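Local atomic coordinates of thiol-disulfide oxidoreductase (Bacteroides thetaiotaomicron, PDB entry 3FW2), a protein that is assigned to the TlpA-like thiol-disulfide oxidoreductases and may take part in redox chemistry, its C-terminal thioredoxin-like domain being described here. Residues Ala42-Ser47 with Ser76-Lys81; Lys34-Asn39 with Ile121-Asp126; Phe14-Ala19 with Glu96-Phe101; Glu56-Tyr61 with Arg90-Trp95; Ser5-Tyr10 with Gly127-Lys132. All blocks are in the same frame, centred on the assembly; numbering follows the deposited sequence. Where two conformers were deposited one is given.

In the fold
The five contacts are arranged around one mixed sheet of the thioredoxin-like domain, ordered 96-98, 70-76, 35-41, 119-123, 129-132. Interaction 2 pairs two inner strands, and interaction 5, about 9 Å away between centres, covers the edge strand 129-132 with the N-terminal segment. Interaction 3 lies at the other edge, strand 96-98, and touches interaction 1, the loops after strands 35-41 and 70-76. Interaction 4 fastens helix 48-64 to the turn before strand 96-98. Interaction 5 encloses the others along the chain, whereas interactions 2 and 3, and 1 and 4, alternate. The centres of interactions 1 and 5 are about 25 Å apart; contacts distant in sequence thus close both sheet edges and the loops at its end.

Interaction 1: residues Ala42-Ser47 with Ser76-Lys81; sequences ASWNDS and SLDVDK
The indole of Trp44 meets Leu77 at its edge: NE1 donates to Leu77 O at 2.9 Å, with the acceptor close to the ring plane, while the donor stands above the plane of the carbonyl. One face of the indole carries the methyl of Ala42, offset toward the rim; Ala42 CB itself rests 3.9 Å from Leu77 C across the contact. Beside the ring stands the carboxylate of Asp78, turned almost perpendicular to it (89°).

Ser43 grips this carboxylate twice. Its backbone N reaches Asp78 OD2 at 2.9 Å and Ser43 OG reaches Asp78 OD1 at 2.6 Å, both on the syn side and somewhat out of plane. The hydroxyl sits between the backbone N and the carbonyl carbon of Ser43 (chi1 84°), which directs it and the N-H to the same group. Ser76 OG donates to Asp78 OD2 at 2.7 Å from the same face as Ser43 N, and it accepts from Asp78 N at 2.9 Å, closing an ST turn.

By sequence, Trp44 and Asn45 probably occupy the place of the Trp-Cys that opens the thioredoxin motif, Asn45 standing where the first cysteine would be; Asn45 also bonds to Asn45 of the second subunit. The chemistry implies a buried carboxylate whose rotation is fixed by three donors, and which in turn holds the turn from Ala42 to Asn45 against the end of strand 70-76.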
# COMPACT_ATOMS: atom_id res chain seq x y z
N ALA A 42 2.22 -3.01 7.12
CA ALA A 42 3.32 -2.06 7.17
C ALA A 42 3.14 -1.07 8.28
O ALA A 42 2.01 -0.67 8.63
CB ALA A 42 3.45 -1.27 5.84
N SER A 43 4.24 -0.59 8.86
CA SER A 43 4.15 0.38 9.93
C SER A 43 3.58 1.73 9.46
O SER A 43 3.04 2.51 10.23
CB SER A 43 5.52 0.55 10.63
OG SER A 43 6.34 1.48 9.91
N TRP A 44 3.77 2.04 8.19
CA TRP A 44 3.20 3.23 7.59
C TRP A 44 1.68 3.12 7.31
O TRP A 44 1.05 4.09 6.76
CB TRP A 44 3.98 3.61 6.31
CG TRP A 44 4.10 2.57 5.21
CD1 TRP A 44 5.20 1.83 4.90
CD2 TRP A 44 3.10 2.21 4.25
NE1 TRP A 44 4.95 1.04 3.82
CE2 TRP A 44 3.67 1.25 3.40
CE3 TRP A 44 1.76 2.61 4.02
CZ2 TRP A 44 2.95 0.65 2.33
CZ3 TRP A 44 1.06 2.01 2.94
CH2 TRP A 44 1.65 1.04 2.13
N ASN A 45 1.07 1.97 7.66
CA ASN A 45 -0.38 1.83 7.62
C ASN A 45 -0.90 1.28 8.94
O ASN A 45 -1.38 0.18 8.99
CB ASN A 45 -0.74 0.89 6.47
CG ASN A 45 -2.22 0.75 6.28
OD1 ASN A 45 -2.92 1.73 6.24
ND2 ASN A 45 -2.68 -0.48 6.18
N ASP A 46 -0.83 2.08 9.98
CA ASP A 46 -1.29 1.66 11.33
C ASP A 46 -2.74 2.10 11.40
O ASP A 46 -3.11 3.02 12.16
CB ASP A 46 -0.40 2.35 12.41
CG ASP A 46 -0.65 1.80 13.82
OD1 ASP A 46 -1.44 0.86 13.95
OD2 ASP A 46 -0.06 2.36 14.79
N SER A 47 -3.57 1.44 10.60
CA SER A 47 -4.96 1.79 10.42
C SER A 47 -5.83 1.02 11.42
O SER A 47 -5.39 0.10 12.10
CB SER A 47 -5.37 1.37 9.01
OG SER A 47 -5.24 -0.03 8.91
N SER A 76 6.35 -7.48 6.16
CA SER A 76 6.10 -6.05 6.09
C SER A 76 6.46 -5.44 4.76
O SER A 76 7.47 -5.82 4.14
CB SER A 76 6.87 -5.31 7.15
OG SER A 76 6.66 -3.88 7.05
N LEU A 77 5.66 -4.45 4.37
CA LEU A 77 5.93 -3.61 3.21
C LEU A 77 6.51 -2.25 3.61
O LEU A 77 6.44 -1.27 2.85
CB LEU A 77 4.68 -3.50 2.33
CG LEU A 77 4.11 -4.84 1.91
CD1 LEU A 77 2.86 -4.58 1.06
CD2 LEU A 77 5.12 -5.74 1.14
N ASP A 78 7.10 -2.18 4.79
CA ASP A 78 7.86 -1.00 5.20
C ASP A 78 9.08 -0.76 4.28
O ASP A 78 9.67 -1.70 3.70
CB ASP A 78 8.38 -1.15 6.62
CG ASP A 78 7.36 -0.76 7.65
OD1 ASP A 78 7.01 0.42 7.68
OD2 ASP A 78 6.92 -1.62 8.43
N VAL A 79 9.47 0.51 4.22
CA VAL A 79 10.71 0.92 3.53
C VAL A 79 11.79 1.34 4.50
O VAL A 79 12.97 1.41 4.12
CB VAL A 79 10.45 2.05 2.57
CG1 VAL A 79 9.59 1.50 1.36
CG2 VAL A 79 9.85 3.25 3.30
N ASP A 80 11.41 1.60 5.74
CA ASP A 80 12.32 2.12 6.78
C ASP A 80 12.52 1.06 7.87
O ASP A 80 11.57 0.63 8.56
CB ASP A 80 11.76 3.40 7.37
CG ASP A 80 12.73 4.07 8.39
OD1 ASP A 80 13.35 5.09 8.02
OD2 ASP A 80 12.84 3.63 9.53
N LYS A 81 13.77 0.60 8.02
CA LYS A 81 14.02 -0.49 8.92
C LYS A 81 13.72 -0.16 10.39
O LYS A 81 13.15 -1.00 11.12
CB LYS A 81 15.46 -0.91 8.73
CG LYS A 81 15.94 -1.99 9.61
CD LYS A 81 17.43 -2.19 9.29
CE LYS A 81 17.83 -3.58 9.58
NZ LYS A 81 19.25 -3.82 9.09

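Interaction 2: residues Lys34-Asn39 with Ile121-Asp126; sequences KSLLIN and ILLSSD
Ile38 and Ile121 run alongside each other in the same direction, and Ile121 CG2 packs against Ile38 CB at 3.8 Å. The tip of Ile38 slants across Leu123, CD1 to CD1 at 4.0 Å, and fills the notch between Leu123 and Ile121 CG2. Leu36 joins them on this face, its CB 4.4 Å from Leu123 CB.

The other face belongs to Leu37 and Leu122. With CG anti to the backbone N (chi1 179°), Leu122 swings its CD1 back over the neighbouring strand, where it settles 3.7 Å from Leu36 O and near Leu37 CB; helix 136-149 covers it through Ile143 and Ile146.

Between the two layers of side chains the strands run antiparallel, at 165°. Leu36 pairs with Leu123, and Ile38 with Ile121, through two backbone bonds each. These four residues thus satisfy one another's backbone polarity, Leu37 and Leu122 bond outward to strands 70-76 and 129-132, and leucine and isoleucine side chains pack on both faces of the thioredoxin-fold sheet.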
# COMPACT_ATOMS: atom_id res chain seq x y z
N LYS A 34 4.95 -27.65 8.50
CA LYS A 34 3.77 -27.01 9.06
C LYS A 34 3.01 -26.22 7.97
O LYS A 34 3.59 -25.76 7.01
CB LYS A 34 4.19 -26.01 10.14
CG LYS A 34 5.03 -26.64 11.25
CD LYS A 34 5.03 -25.72 12.47
CE LYS A 34 5.98 -26.18 13.54
NZ LYS A 34 6.00 -25.14 14.62
N SER A 35 1.73 -26.08 8.17
CA SER A 35 0.93 -25.10 7.45
C SER A 35 1.38 -23.71 7.92
O SER A 35 1.97 -23.58 8.99
CB SER A 35 -0.53 -25.29 7.72
OG SER A 35 -0.97 -26.57 7.24
N LEU A 36 1.17 -22.69 7.09
CA LEU A 36 1.75 -21.39 7.37
C LEU A 36 0.75 -20.28 7.09
O LEU A 36 0.24 -20.17 5.99
CB LEU A 36 3.02 -21.20 6.55
CG LEU A 36 3.81 -19.91 6.74
CD1 LEU A 36 4.33 -19.71 8.15
CD2 LEU A 36 4.96 -19.88 5.67
N LEU A 37 0.49 -19.46 8.11
CA LEU A 37 -0.32 -18.27 8.00
C LEU A 37 0.62 -17.08 7.85
O LEU A 37 1.39 -16.78 8.75
CB LEU A 37 -1.16 -18.08 9.25
CG LEU A 37 -2.05 -16.83 9.25
CD1 LEU A 37 -3.14 -16.84 8.16
CD2 LEU A 37 -2.71 -16.67 10.61
N ILE A 38 0.50 -16.42 6.70
CA ILE A 38 1.37 -15.29 6.32
C ILE A 38 0.54 -14.04 6.33
O ILE A 38 -0.53 -14.02 5.68
CB ILE A 38 1.96 -15.44 4.94
CG1 ILE A 38 2.85 -16.70 4.84
CG2 ILE A 38 2.79 -14.23 4.58
CD1 ILE A 38 3.44 -16.89 3.40
N ASN A 39 0.90 -13.07 7.18
CA ASN A 39 0.20 -11.78 7.23
C ASN A 39 1.06 -10.65 6.66
O ASN A 39 2.29 -10.57 6.92
CB ASN A 39 -0.32 -11.45 8.62
CG ASN A 39 0.77 -11.00 9.58
OD1 ASN A 39 0.93 -9.77 9.87
ND2 ASN A 39 1.50 -11.92 10.08
N ILE A 121 -2.61 -14.89 3.88
CA ILE A 121 -2.70 -16.05 3.02
C ILE A 121 -2.31 -17.24 3.85
O ILE A 121 -1.41 -17.14 4.69
CB ILE A 121 -1.86 -15.90 1.73
CG1 ILE A 121 -2.15 -17.06 0.77
CG2 ILE A 121 -0.37 -15.90 2.02
CD1 ILE A 121 -1.68 -16.84 -0.68
N LEU A 122 -2.97 -18.36 3.62
CA LEU A 122 -2.76 -19.59 4.40
C LEU A 122 -2.31 -20.67 3.46
O LEU A 122 -2.97 -20.91 2.47
CB LEU A 122 -4.06 -19.99 5.08
CG LEU A 122 -4.10 -21.26 5.93
CD1 LEU A 122 -3.10 -21.13 7.14
CD2 LEU A 122 -5.51 -21.49 6.44
N LEU A 123 -1.17 -21.28 3.79
CA LEU A 123 -0.58 -22.34 3.00
C LEU A 123 -0.65 -23.65 3.72
O LEU A 123 -0.40 -23.73 4.92
CB LEU A 123 0.88 -22.03 2.75
CG LEU A 123 1.25 -20.65 2.20
CD1 LEU A 123 2.79 -20.52 1.83
CD2 LEU A 123 0.35 -20.41 0.96
N SER A 124 -0.88 -24.72 2.96
CA SER A 124 -0.69 -26.07 3.52
C SER A 124 0.82 -26.35 3.70
O SER A 124 1.68 -25.59 3.19
CB SER A 124 -1.40 -27.08 2.59
OG SER A 124 -0.61 -27.30 1.46
N SER A 125 1.18 -27.44 4.38
CA SER A 125 2.63 -27.75 4.57
C SER A 125 3.34 -28.06 3.26
O SER A 125 4.56 -27.89 3.18
CB SER A 125 2.86 -28.89 5.55
OG SER A 125 2.30 -30.10 5.04
N ASP A 126 2.60 -28.45 2.23
CA ASP A 126 3.22 -28.63 0.91
C ASP A 126 3.26 -27.36 0.04
O ASP A 126 3.66 -27.40 -1.13
CB ASP A 126 2.58 -29.81 0.15
CG ASP A 126 1.16 -29.55 -0.26
OD1 ASP A 126 0.59 -28.49 0.09
OD2 ASP A 126 0.60 -30.41 -0.98

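Interaction 3: residues Phe14-Ala19 with Glu96-Phe101; sequences FSLPNA and EQVCDF
Asn18 folds its amide between its own backbone N and carbonyl carbon (chi1 70°), while Glu96 extends with CG anti to its N and then bends at chi2 (59°); these turns bring Asn18 ND2 within 3.2 Å of Glu96 OE2. The bond is straight and lies in the amide plane, but it meets the carboxylate from above its plane. ND2 also donates to Glu22, its stronger partner, and Glu96 OE1 takes the N-H of Gln97 with its anti lone pair.

Strand 16-17 belongs to the small N-terminal hairpin with strand 23-24, and here it crosses the edge strand 96-98 of the central sheet. The backbones join where Cys99 N donates to Pro17 O at 3.0 Å. Leu16 and Val98 cross at about a right angle, CB to CG2 at 3.7 Å, and both also touch Ile75 of strand 70-76. Pro17 CG presses on Cys99 O at 3.3 Å, and a water spans Ala19 N and Gln97 O.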
# COMPACT_ATOMS: atom_id res chain seq x y z
N PHE A 14 9.37 -17.11 -1.92
CA PHE A 14 9.95 -15.94 -1.33
C PHE A 14 11.10 -16.32 -0.42
O PHE A 14 11.15 -17.44 0.07
CB PHE A 14 8.91 -15.13 -0.54
CG PHE A 14 8.36 -15.87 0.61
CD1 PHE A 14 7.18 -16.55 0.48
CD2 PHE A 14 9.02 -15.86 1.87
CE1 PHE A 14 6.64 -17.29 1.55
CE2 PHE A 14 8.51 -16.59 2.92
CZ PHE A 14 7.31 -17.29 2.77
N SER A 15 12.00 -15.37 -0.23
CA SER A 15 13.11 -15.48 0.67
C SER A 15 13.42 -14.09 1.14
O SER A 15 13.91 -13.27 0.37
CB SER A 15 14.33 -16.08 -0.04
OG SER A 15 15.49 -16.08 0.77
N LEU A 16 13.16 -13.84 2.41
CA LEU A 16 13.10 -12.51 2.97
C LEU A 16 13.81 -12.43 4.31
O LEU A 16 13.65 -13.36 5.14
CB LEU A 16 11.61 -12.13 3.14
CG LEU A 16 10.82 -11.96 1.85
CD1 LEU A 16 9.29 -11.92 2.07
CD2 LEU A 16 11.28 -10.75 1.04
N PRO A 17 14.53 -11.34 4.56
CA PRO A 17 15.32 -11.26 5.81
C PRO A 17 14.53 -10.86 7.05
O PRO A 17 13.67 -9.97 6.96
CB PRO A 17 16.35 -10.17 5.48
CG PRO A 17 15.67 -9.28 4.49
CD PRO A 17 14.79 -10.18 3.68
N ASN A 18 14.79 -11.54 8.15
CA ASN A 18 14.25 -11.20 9.46
C ASN A 18 15.04 -10.05 10.10
O ASN A 18 15.89 -9.44 9.42
CB ASN A 18 14.11 -12.43 10.34
CG ASN A 18 15.44 -13.00 10.78
OD1 ASN A 18 16.49 -12.38 10.61
ND2 ASN A 18 15.38 -14.19 11.41
N ALA A 19 14.77 -9.72 11.36
CA ALA A 19 15.39 -8.54 11.93
C ALA A 19 16.90 -8.70 12.07
O ALA A 19 17.64 -7.73 11.99
CB ALA A 19 14.74 -8.17 13.30
N GLU A 96 7.46 -14.63 13.86
CA GLU A 96 8.59 -14.23 12.99
C GLU A 96 8.16 -13.10 12.06
O GLU A 96 7.05 -13.08 11.55
CB GLU A 96 9.08 -15.42 12.18
CG GLU A 96 10.32 -15.13 11.29
CD GLU A 96 11.55 -14.66 12.04
OE1 GLU A 96 11.57 -13.52 12.60
OE2 GLU A 96 12.52 -15.43 12.07
N GLN A 97 9.08 -12.17 11.85
CA GLN A 97 8.84 -10.97 11.07
C GLN A 97 9.96 -10.78 10.04
O GLN A 97 11.16 -10.86 10.36
CB GLN A 97 8.81 -9.75 11.95
CG GLN A 97 7.79 -9.79 13.04
CD GLN A 97 6.34 -9.78 12.50
OE1 GLN A 97 6.05 -9.12 11.51
NE2 GLN A 97 5.45 -10.54 13.16
N VAL A 98 9.57 -10.53 8.81
CA VAL A 98 10.53 -10.26 7.73
C VAL A 98 10.15 -9.01 6.93
O VAL A 98 8.97 -8.59 6.93
CB VAL A 98 10.66 -11.47 6.78
CG1 VAL A 98 11.18 -12.77 7.52
CG2 VAL A 98 9.36 -11.72 6.02
N CYS A 99 11.18 -8.41 6.28
CA CYS A 99 11.01 -7.22 5.49
C CYS A 99 12.28 -6.98 4.67
O CYS A 99 13.35 -7.01 5.23
CB CYS A 99 10.75 -6.01 6.41
SG CYS A 99 10.38 -4.50 5.50
N ASP A 100 12.15 -6.73 3.38
CA ASP A 100 13.32 -6.46 2.53
C ASP A 100 13.40 -4.98 2.16
O ASP A 100 14.27 -4.56 1.41
CB ASP A 100 13.37 -7.37 1.32
CG ASP A 100 12.34 -7.06 0.27
OD1 ASP A 100 11.53 -6.11 0.43
OD2 ASP A 100 12.34 -7.80 -0.76
N PHE A 101 12.52 -4.17 2.75
CA PHE A 101 12.48 -2.72 2.53
C PHE A 101 12.23 -2.24 1.14
O PHE A 101 12.38 -1.04 0.86
CB PHE A 101 13.74 -2.04 3.19
CG PHE A 101 14.04 -2.65 4.49
CD1 PHE A 101 13.16 -2.46 5.55
CD2 PHE A 101 15.09 -3.54 4.64
CE1 PHE A 101 13.36 -3.09 6.72
CE2 PHE A 101 15.30 -4.17 5.85
CZ PHE A 101 14.43 -3.95 6.87
O HOH W 1 15.30 -7.22 7.46
O HOH W 2 12.51 -10.60 12.79

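Interaction 4: residues Glu56-Tyr61 with Arg90-Trp95; sequences ELREIY and RDTLDW
Arg58, in the conformer described, grips one backbone oxygen with two nitrogens: NE lies 2.8 Å and NH2 2.9 Å from Asp91 O. The oxygen sits at the edge of the guanidinium, in its plane, and both donors come from the same face of the carbonyl. Asp91 follows directly on helix 81-90, where Thr92, with positive phi, closes a Schellman motif.

Farther along, Tyr61 covers the Asp94–Trp95 peptide. With CG anti to the backbone N (chi1 173°), its ring turns a face to Trp95 N, and CE2 touches Asp94 CB at 3.6 Å. A water links Tyr61 OH to Asp94 O. The Tyr61 and Trp95 rings meet obliquely, their planes at 49°, while Leu57 CB packs on Trp95 CH2 at 3.7 Å and Tyr61 CB on Trp95 CE3 at 3.9 Å. Met72 of strand 70-76 backs both Leu57 and Trp95. A serine in place of Tyr61 would probably leave the Asp94–Trp95 peptide without its aromatic cover and open a gap beside the indole.

In this conformer the arginine thus sets its positive charge at the C-terminal end of a helix, whose dipole would probably favour it, while apolar side chains pack round the indole.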
# COMPACT_ATOMS: atom_id res chain seq x y z
N GLU A 56 -6.44 -9.94 16.22
CA GLU A 56 -6.78 -11.32 15.89
C GLU A 56 -5.57 -12.25 15.81
O GLU A 56 -5.60 -13.39 16.30
CB GLU A 56 -7.56 -11.37 14.56
CG GLU A 56 -8.92 -10.70 14.68
CD GLU A 56 -9.76 -10.81 13.42
OE1 GLU A 56 -9.61 -11.82 12.73
OE2 GLU A 56 -10.55 -9.91 13.09
N LEU A 57 -4.50 -11.75 15.22
CA LEU A 57 -3.27 -12.51 15.03
C LEU A 57 -2.58 -12.71 16.37
O LEU A 57 -2.05 -13.79 16.64
CB LEU A 57 -2.35 -11.76 14.04
CG LEU A 57 -2.79 -11.73 12.59
CD1 LEU A 57 -2.00 -10.75 11.77
CD2 LEU A 57 -2.76 -13.16 11.98
N ARG A 58 -2.61 -11.71 17.27
CA ARG A 58 -2.02 -11.92 18.61
C ARG A 58 -2.73 -13.04 19.34
O ARG A 58 -2.09 -13.78 20.09
CB ARG A 58 -2.10 -10.65 19.47
CG ARG A 58 -1.13 -9.56 19.10
CD ARG A 58 -1.12 -8.41 20.11
NE ARG A 58 -0.70 -7.18 19.44
CZ ARG A 58 -1.50 -6.24 18.93
NH1 ARG A 58 -2.83 -6.28 19.08
NH2 ARG A 58 -0.94 -5.20 18.29
N GLU A 59 -4.06 -13.17 19.14
CA GLU A 59 -4.81 -14.25 19.78
C GLU A 59 -4.46 -15.61 19.23
O GLU A 59 -4.33 -16.58 19.98
CB GLU A 59 -6.31 -14.06 19.69
CG GLU A 59 -6.79 -13.02 20.63
CD GLU A 59 -7.03 -13.58 22.03
OE1 GLU A 59 -6.09 -13.61 22.87
OE2 GLU A 59 -8.19 -13.98 22.29
N ILE A 60 -4.30 -15.71 17.91
CA ILE A 60 -3.86 -16.95 17.29
C ILE A 60 -2.47 -17.36 17.78
O ILE A 60 -2.24 -18.50 18.11
CB ILE A 60 -3.96 -16.83 15.74
CG1 ILE A 60 -5.47 -16.73 15.38
CG2 ILE A 60 -3.26 -17.98 15.04
CD1 ILE A 60 -5.84 -15.97 14.12
N TYR A 61 -1.55 -16.41 17.84
CA TYR A 61 -0.16 -16.71 18.23
C TYR A 61 -0.18 -17.18 19.68
O TYR A 61 0.52 -18.14 20.05
CB TYR A 61 0.70 -15.45 18.07
CG TYR A 61 2.11 -15.61 18.60
CD1 TYR A 61 3.01 -16.41 17.95
CD2 TYR A 61 2.52 -14.94 19.74
CE1 TYR A 61 4.32 -16.56 18.40
CE2 TYR A 61 3.85 -15.10 20.22
CZ TYR A 61 4.73 -15.91 19.52
OH TYR A 61 6.04 -16.12 19.95
N ARG A 90 6.38 -2.15 19.67
CA ARG A 90 5.17 -1.48 20.18
C ARG A 90 3.90 -2.31 20.04
O ARG A 90 3.04 -2.36 20.96
CB ARG A 90 5.01 -0.21 19.34
CG ARG A 90 4.10 0.79 19.79
CD ARG A 90 4.50 2.11 19.14
NE ARG A 90 4.27 2.06 17.69
CZ ARG A 90 5.20 2.24 16.75
NH1 ARG A 90 6.45 2.58 17.03
NH2 ARG A 90 4.85 2.14 15.49
N ASP A 91 3.77 -2.93 18.87
CA ASP A 91 2.59 -3.75 18.55
C ASP A 91 2.68 -5.22 19.03
O ASP A 91 1.79 -6.03 18.71
CB ASP A 91 2.32 -3.69 17.03
CG ASP A 91 1.98 -2.28 16.52
OD1 ASP A 91 1.68 -1.35 17.29
OD2 ASP A 91 2.02 -2.07 15.28
N THR A 92 3.78 -5.58 19.70
CA THR A 92 4.04 -6.95 20.19
C THR A 92 3.80 -8.02 19.10
O THR A 92 3.07 -9.01 19.30
CB THR A 92 3.27 -7.23 21.51
OG1 THR A 92 1.86 -7.28 21.29
CG2 THR A 92 3.57 -6.18 22.59
N LEU A 93 4.42 -7.79 17.97
CA LEU A 93 4.33 -8.70 16.79
C LEU A 93 5.40 -9.78 16.98
O LEU A 93 6.49 -9.73 16.38
CB LEU A 93 4.55 -7.88 15.52
CG LEU A 93 3.60 -6.68 15.34
CD1 LEU A 93 3.92 -5.91 14.05
CD2 LEU A 93 2.10 -7.06 15.36
N ASP A 94 5.09 -10.76 17.83
CA ASP A 94 6.08 -11.64 18.39
C ASP A 94 6.40 -12.92 17.59
O ASP A 94 7.36 -13.60 17.88
CB ASP A 94 5.67 -12.07 19.82
CG ASP A 94 5.73 -10.95 20.83
OD1 ASP A 94 6.43 -9.95 20.58
OD2 ASP A 94 5.01 -11.13 21.87
N TRP A 95 5.57 -13.22 16.60
CA TRP A 95 5.86 -14.24 15.60
C TRP A 95 6.91 -13.73 14.65
O TRP A 95 7.26 -12.54 14.66
CB TRP A 95 4.61 -14.67 14.86
CG TRP A 95 3.76 -13.57 14.24
CD1 TRP A 95 3.65 -13.31 12.90
CD2 TRP A 95 2.80 -12.70 14.88
NE1 TRP A 95 2.81 -12.27 12.69
CE2 TRP A 95 2.26 -11.89 13.88
CE3 TRP A 95 2.38 -12.48 16.22
CZ2 TRP A 95 1.31 -10.90 14.14
CZ3 TRP A 95 1.47 -11.49 16.47
CH2 TRP A 95 0.93 -10.72 15.44
O HOH W 3 8.27 -16.27 17.73

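Interaction 5: residues Ser5-Tyr10 with Gly127-Lys132; sequences SEIGKY and GKILAK
A type II turn from Glu6 to Lys9, in the loop ahead of strand 16-17, lies along the edge strand 129-132 of the central sheet. Gly8 N donates to Ile129 O at 2.7 Å, in the carbonyl plane, and Ile129 N returns a bond to Lys9 O at 2.9 Å. Gly8 adopts a positive phi (91°), at which a CB would collide with the preceding carbonyl oxygen, so the turn calls for glycine here.

Ile129 points into the curl of the N-terminal segment: its CD1 rests 3.5 Å from Ser5 CA, and its CG2 lies 3.8 Å from Ile7 CA. Farther along the strand, Lys132 bends at chi3 so that NZ reaches Ser5 O at 2.9 Å, from above the carbonyl plane.

At the other end, Lys128 folds back at chi2 and chi3 and lays its chain on Tyr10. CD stands over one face of the ring, 4.1 Å from the centroid, in a CH-pi contact; Lys128 CD also lies 3.5 Å from Gly8 O. The model places NZ implausibly close to the ring, so its position is doubtful. A serine in place of Lys128 would lose this aliphatic cover, and the Tyr10 ring would probably be freer to turn.

Leu130 and Ala131 lie opposite the single residue Leu122, a classic beta bulge, within the hairpin of strands 119-123 and 129-132 that completes one edge of the thioredoxin fold.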
# COMPACT_ATOMS: atom_id res chain seq x y z
N SER A 5 -1.05 -16.69 -7.49
CA SER A 5 -1.41 -16.81 -6.07
C SER A 5 -2.91 -17.06 -5.86
O SER A 5 -3.45 -16.70 -4.83
CB SER A 5 -0.98 -15.58 -5.29
OG SER A 5 -1.51 -14.45 -5.92
N GLU A 6 -3.56 -17.73 -6.81
CA GLU A 6 -4.94 -18.16 -6.59
C GLU A 6 -5.01 -19.44 -5.75
O GLU A 6 -4.07 -20.26 -5.71
CB GLU A 6 -5.69 -18.33 -7.93
CG GLU A 6 -5.25 -19.50 -8.79
CD GLU A 6 -6.13 -19.69 -10.00
OE1 GLU A 6 -6.17 -18.77 -10.86
OE2 GLU A 6 -6.79 -20.75 -10.08
N ILE A 7 -6.14 -19.61 -5.06
CA ILE A 7 -6.37 -20.77 -4.20
C ILE A 7 -6.09 -22.07 -4.96
O ILE A 7 -6.45 -22.21 -6.12
CB ILE A 7 -7.80 -20.75 -3.56
CG1 ILE A 7 -7.85 -19.65 -2.46
CG2 ILE A 7 -8.12 -22.12 -2.97
CD1 ILE A 7 -9.29 -19.15 -2.16
N GLY A 8 -5.38 -23.01 -4.34
CA GLY A 8 -5.06 -24.29 -4.96
C GLY A 8 -3.74 -24.33 -5.74
O GLY A 8 -3.25 -25.42 -6.07
N LYS A 9 -3.15 -23.17 -6.01
CA LYS A 9 -1.85 -23.08 -6.67
C LYS A 9 -0.79 -23.26 -5.63
O LYS A 9 -1.06 -23.09 -4.44
CB LYS A 9 -1.67 -21.71 -7.32
CG LYS A 9 -2.60 -21.42 -8.48
CD LYS A 9 -2.13 -22.09 -9.74
CE LYS A 9 -3.15 -21.93 -10.87
NZ LYS A 9 -3.40 -20.49 -11.22
N TYR A 10 0.43 -23.60 -6.04
CA TYR A 10 1.55 -23.60 -5.12
C TYR A 10 2.02 -22.17 -4.90
O TYR A 10 2.10 -21.40 -5.85
CB TYR A 10 2.70 -24.42 -5.70
CG TYR A 10 2.49 -25.91 -5.62
CD1 TYR A 10 2.43 -26.55 -4.37
CD2 TYR A 10 2.39 -26.69 -6.77
CE1 TYR A 10 2.29 -27.92 -4.27
CE2 TYR A 10 2.24 -28.07 -6.68
CZ TYR A 10 2.19 -28.68 -5.43
OH TYR A 10 2.03 -30.06 -5.31
N GLY A 127 2.86 -26.21 0.62
CA GLY A 127 2.92 -24.96 -0.09
C GLY A 127 1.68 -24.58 -0.86
O GLY A 127 1.66 -23.54 -1.53
N LYS A 128 0.63 -25.39 -0.80
CA LYS A 128 -0.58 -25.10 -1.58
C LYS A 128 -1.34 -23.95 -0.91
O LYS A 128 -1.41 -23.94 0.31
CB LYS A 128 -1.52 -26.30 -1.55
CG LYS A 128 -2.27 -26.49 -2.78
CD LYS A 128 -1.38 -27.25 -3.81
CE LYS A 128 -1.13 -28.69 -3.42
NZ LYS A 128 -0.36 -29.40 -4.49
N ILE A 129 -1.92 -23.05 -1.70
CA ILE A 129 -2.70 -21.94 -1.21
C ILE A 129 -4.09 -22.42 -0.83
O ILE A 129 -4.90 -22.80 -1.73
CB ILE A 129 -2.76 -20.79 -2.21
CG1 ILE A 129 -1.35 -20.23 -2.43
CG2 ILE A 129 -3.72 -19.65 -1.69
CD1 ILE A 129 -1.23 -19.29 -3.60
N LEU A 130 -4.34 -22.41 0.48
CA LEU A 130 -5.63 -22.85 1.04
C LEU A 130 -6.70 -21.76 1.11
O LEU A 130 -7.88 -22.02 0.85
CB LEU A 130 -5.45 -23.47 2.43
CG LEU A 130 -4.50 -24.66 2.56
CD1 LEU A 130 -4.30 -25.07 4.05
CD2 LEU A 130 -5.04 -25.84 1.68
N ALA A 131 -6.31 -20.55 1.47
CA ALA A 131 -7.25 -19.46 1.65
C ALA A 131 -6.50 -18.15 1.70
O ALA A 131 -5.31 -18.12 1.96
CB ALA A 131 -8.00 -19.62 2.99
N LYS A 132 -7.21 -17.08 1.41
CA LYS A 132 -6.68 -15.74 1.49
C LYS A 132 -7.62 -14.85 2.27
O LYS A 132 -8.88 -14.97 2.15
CB LYS A 132 -6.49 -15.16 0.10
CG LYS A 132 -5.49 -15.88 -0.77
CD LYS A 132 -5.64 -15.61 -2.26
CE LYS A 132 -5.26 -14.20 -2.60
NZ LYS A 132 -4.55 -14.11 -3.98